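Local coordinates for fimbriae-associated protein FAP1 (PDB 2X12) that is the serine-rich fimbrial protein of an oral streptococcus and mediates adhesion to surfaces, a step toward biofilm formation, probably in a pH-dependent manner, at residues Y214-D220 against K252-S258. Numbering follows the deposited sequence.
Sequences YTGIYID and KGIEYVS
Ile217 and Tyr256 form a hydrogen-bonded antiparallel pair, the N of each donating to the O of the other at 2.9 Å. Ile219 and Ile254 repeat this two-way pairing. At the other end Ser258 N donates to Thr215 O, but the return bond runs from Thr215 N to Ser258 OG (3.3 Å), a small hydroxyl standing in for a backbone carbonyl; OG also hydrogen-bonds Gly260 O, which helps fix it.

On the face of Ile217, Ile219 and Tyr256, Ile217 CG2 rests against Tyr256 CB (3.7 Å). Tyr256 CG stands anti to the carbonyl carbon (chi1 -59°), laying the ring along its own strand toward Ile254, whose CG2 lies over one ring face, offset toward the rim. The ring's CD2 edge reaches Ile219 CG1 at 4.1 Å, the side chains at about a right angle. These beta-branched and aromatic residues suit a strand facing a core. On the reverse face, Glu255 bends at chi2 (96°) and lays its carboxylate over the strand, OE1 3.4 Å from Tyr218 CB. Gly216 has no side chain, and those of Glu255 and Val257 flank the place where one would project.

Glu303 N binds Glu255 OE1, and Tyr302 meets the Tyr218 ring edge-to-face. Strand 212-220 also pairs with 287-295, and 254-263 with 240-243; the Ile217 and Ile219 side packs on strand 268-276 (Ile270, Phe272) of the five-stranded sheet, consistent with a beta sandwich.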
loop_
_atom_site.group_PDB
_atom_site.type_symbol
_atom_site.label_atom_id
_atom_site.label_comp_id
_atom_site.label_asym_id
_atom_site.label_seq_id
_atom_site.Cartn_x
_atom_site.Cartn_y
_atom_site.Cartn_z
ATOM N N TYR A 214 2.838 -15.521 1.250
ATOM C CA TYR A 214 3.551 -14.383 1.760
ATOM C C TYR A 214 2.789 -13.102 1.450
ATOM O O TYR A 214 2.217 -12.966 0.365
ATOM C CB TYR A 214 4.903 -14.276 1.104
ATOM C CG TYR A 214 5.930 -15.170 1.687
ATOM C CD1 TYR A 214 6.254 -16.333 1.067
ATOM C CD2 TYR A 214 6.596 -14.850 2.844
ATOM C CE1 TYR A 214 7.210 -17.190 1.578
ATOM C CE2 TYR A 214 7.575 -15.705 3.379
ATOM C CZ TYR A 214 7.867 -16.884 2.712
ATOM O OH TYR A 214 8.773 -17.816 3.105
ATOM N N THR A 215 2.833 -12.136 2.355
ATOM C CA THR A 215 2.260 -10.843 2.065
ATOM C C THR A 215 3.360 -9.799 2.008
ATOM O O THR A 215 4.410 -9.955 2.644
ATOM C CB THR A 215 1.206 -10.537 3.106
ATOM O OG1 THR A 215 0.201 -11.592 3.044
ATOM C CG2 THR A 215 0.605 -9.158 2.893
ATOM N N GLY A 216 3.161 -8.759 1.218
ATOM C CA GLY A 216 4.162 -7.736 1.121
ATOM C C GLY A 216 3.538 -6.387 0.903
ATOM O O GLY A 216 2.419 -6.315 0.368
ATOM N N ILE A 217 4.278 -5.323 1.267
ATOM C CA ILE A 217 3.839 -3.939 1.081
ATOM C C ILE A 217 4.957 -3.212 0.403
ATOM O O ILE A 217 6.067 -3.222 0.875
ATOM C CB ILE A 217 3.542 -3.319 2.428
ATOM C CG1 ILE A 217 2.942 -1.918 2.294
ATOM C CG2 ILE A 217 4.778 -3.323 3.274
ATOM C CD1 ILE A 217 1.633 -1.888 1.561
ATOM N N TYR A 218 4.692 -2.647 -0.756
ATOM C CA TYR A 218 5.705 -1.840 -1.427
ATOM C C TYR A 218 5.411 -0.436 -0.987
ATOM O O TYR A 218 4.273 -0.026 -1.044
ATOM C CB TYR A 218 5.543 -1.925 -2.921
ATOM C CG TYR A 218 6.270 -0.854 -3.685
ATOM C CD1 TYR A 218 7.567 -1.018 -4.116
ATOM C CD2 TYR A 218 5.651 0.323 -4.007
ATOM C CE1 TYR A 218 8.228 -0.010 -4.851
ATOM C CE2 TYR A 218 6.287 1.306 -4.726
ATOM C CZ TYR A 218 7.573 1.149 -5.143
ATOM O OH TYR A 218 8.159 2.189 -5.853
ATOM N N ILE A 219 6.427 0.299 -0.573
ATOM C CA ILE A 219 6.250 1.646 -0.105
ATOM C C ILE A 219 7.330 2.544 -0.656
ATOM O O ILE A 219 8.526 2.223 -0.548
ATOM C CB ILE A 219 6.446 1.737 1.392
ATOM C CG1 ILE A 219 5.605 0.709 2.133
ATOM C CG2 ILE A 219 6.173 3.170 1.886
ATOM C CD1 ILE A 219 5.631 0.930 3.686
ATOM N N ASP A 220 6.937 3.700 -1.177
ATOM C CA ASP A 220 7.895 4.628 -1.793
ATOM C C ASP A 220 7.674 6.003 -1.166
ATOM O O ASP A 220 6.576 6.574 -1.255
ATOM C CB ASP A 220 7.652 4.648 -3.304
ATOM C CG ASP A 220 8.520 5.650 -4.064
ATOM O OD1 ASP A 220 9.311 6.417 -3.494
ATOM O OD2 ASP A 220 8.402 5.682 -5.296
ATOM N N LYS A 252 12.228 3.841 -7.079
ATOM C CA LYS A 252 12.989 3.890 -5.826
ATOM C C LYS A 252 12.028 3.274 -4.848
ATOM O O LYS A 252 10.931 2.880 -5.246
ATOM C CB LYS A 252 13.378 5.346 -5.514
ATOM C CG LYS A 252 14.459 5.844 -6.515
ATOM C CD LYS A 252 14.482 7.345 -6.732
ATOM C CE LYS A 252 15.184 7.644 -8.070
ATOM N NZ LYS A 252 15.806 9.008 -8.085
ATOM N N GLY A 253 12.338 3.088 -3.592
ATOM C CA GLY A 253 11.235 2.439 -2.828
ATOM C C GLY A 253 11.233 0.936 -2.871
ATOM O O GLY A 253 11.789 0.349 -3.776
ATOM N N ILE A 254 10.647 0.332 -1.839
ATOM C CA ILE A 254 11.035 -1.024 -1.357
ATOM C C ILE A 254 9.872 -1.938 -0.959
ATOM O O ILE A 254 8.857 -1.502 -0.394
ATOM C CB ILE A 254 11.904 -0.898 -0.095
ATOM C CG1 ILE A 254 13.017 0.139 -0.312
ATOM C CG2 ILE A 254 12.462 -2.233 0.307
ATOM C CD1 ILE A 254 14.194 0.057 0.680
ATOM N N GLU A 255 10.004 -3.225 -1.261
ATOM C CA GLU A 255 8.945 -4.163 -0.861
ATOM C C GLU A 255 9.391 -4.694 0.497
ATOM O O GLU A 255 10.490 -5.188 0.645
ATOM C CB GLU A 255 8.662 -5.303 -1.890
ATOM C CG GLU A 255 7.237 -5.998 -1.704
ATOM C CD GLU A 255 6.153 -5.423 -2.625
ATOM O OE1 GLU A 255 6.607 -5.073 -3.752
ATOM O OE2 GLU A 255 4.897 -5.309 -2.283
ATOM N N TYR A 256 8.533 -4.537 1.489
ATOM C CA TYR A 256 8.735 -5.145 2.777
ATOM C C TYR A 256 7.879 -6.403 2.785
ATOM O O TYR A 256 6.663 -6.337 2.603
ATOM C CB TYR A 256 8.315 -4.149 3.835
ATOM C CG TYR A 256 9.113 -2.886 3.723
ATOM C CD1 TYR A 256 10.305 -2.734 4.412
ATOM C CD2 TYR A 256 8.745 -1.895 2.863
ATOM C CE1 TYR A 256 11.079 -1.630 4.281
ATOM C CE2 TYR A 256 9.534 -0.752 2.722
ATOM C CZ TYR A 256 10.706 -0.649 3.457
ATOM O OH TYR A 256 11.516 0.447 3.395
ATOM N N VAL A 257 8.520 -7.555 2.893
ATOM C CA VAL A 257 7.802 -8.813 2.738
ATOM C C VAL A 257 7.781 -9.526 4.069
ATOM O O VAL A 257 8.701 -9.371 4.857
ATOM C CB VAL A 257 8.464 -9.699 1.723
ATOM C CG1 VAL A 257 7.831 -11.045 1.754
ATOM C CG2 VAL A 257 8.318 -9.089 0.377
ATOM N N SER A 258 6.735 -10.294 4.342
ATOM C CA SER A 258 6.654 -10.939 5.646
ATOM C C SER A 258 7.740 -12.010 5.815
ATOM O O SER A 258 8.175 -12.676 4.837
ATOM C CB SER A 258 5.294 -11.577 5.858
ATOM O OG SER A 258 4.991 -12.432 4.805
#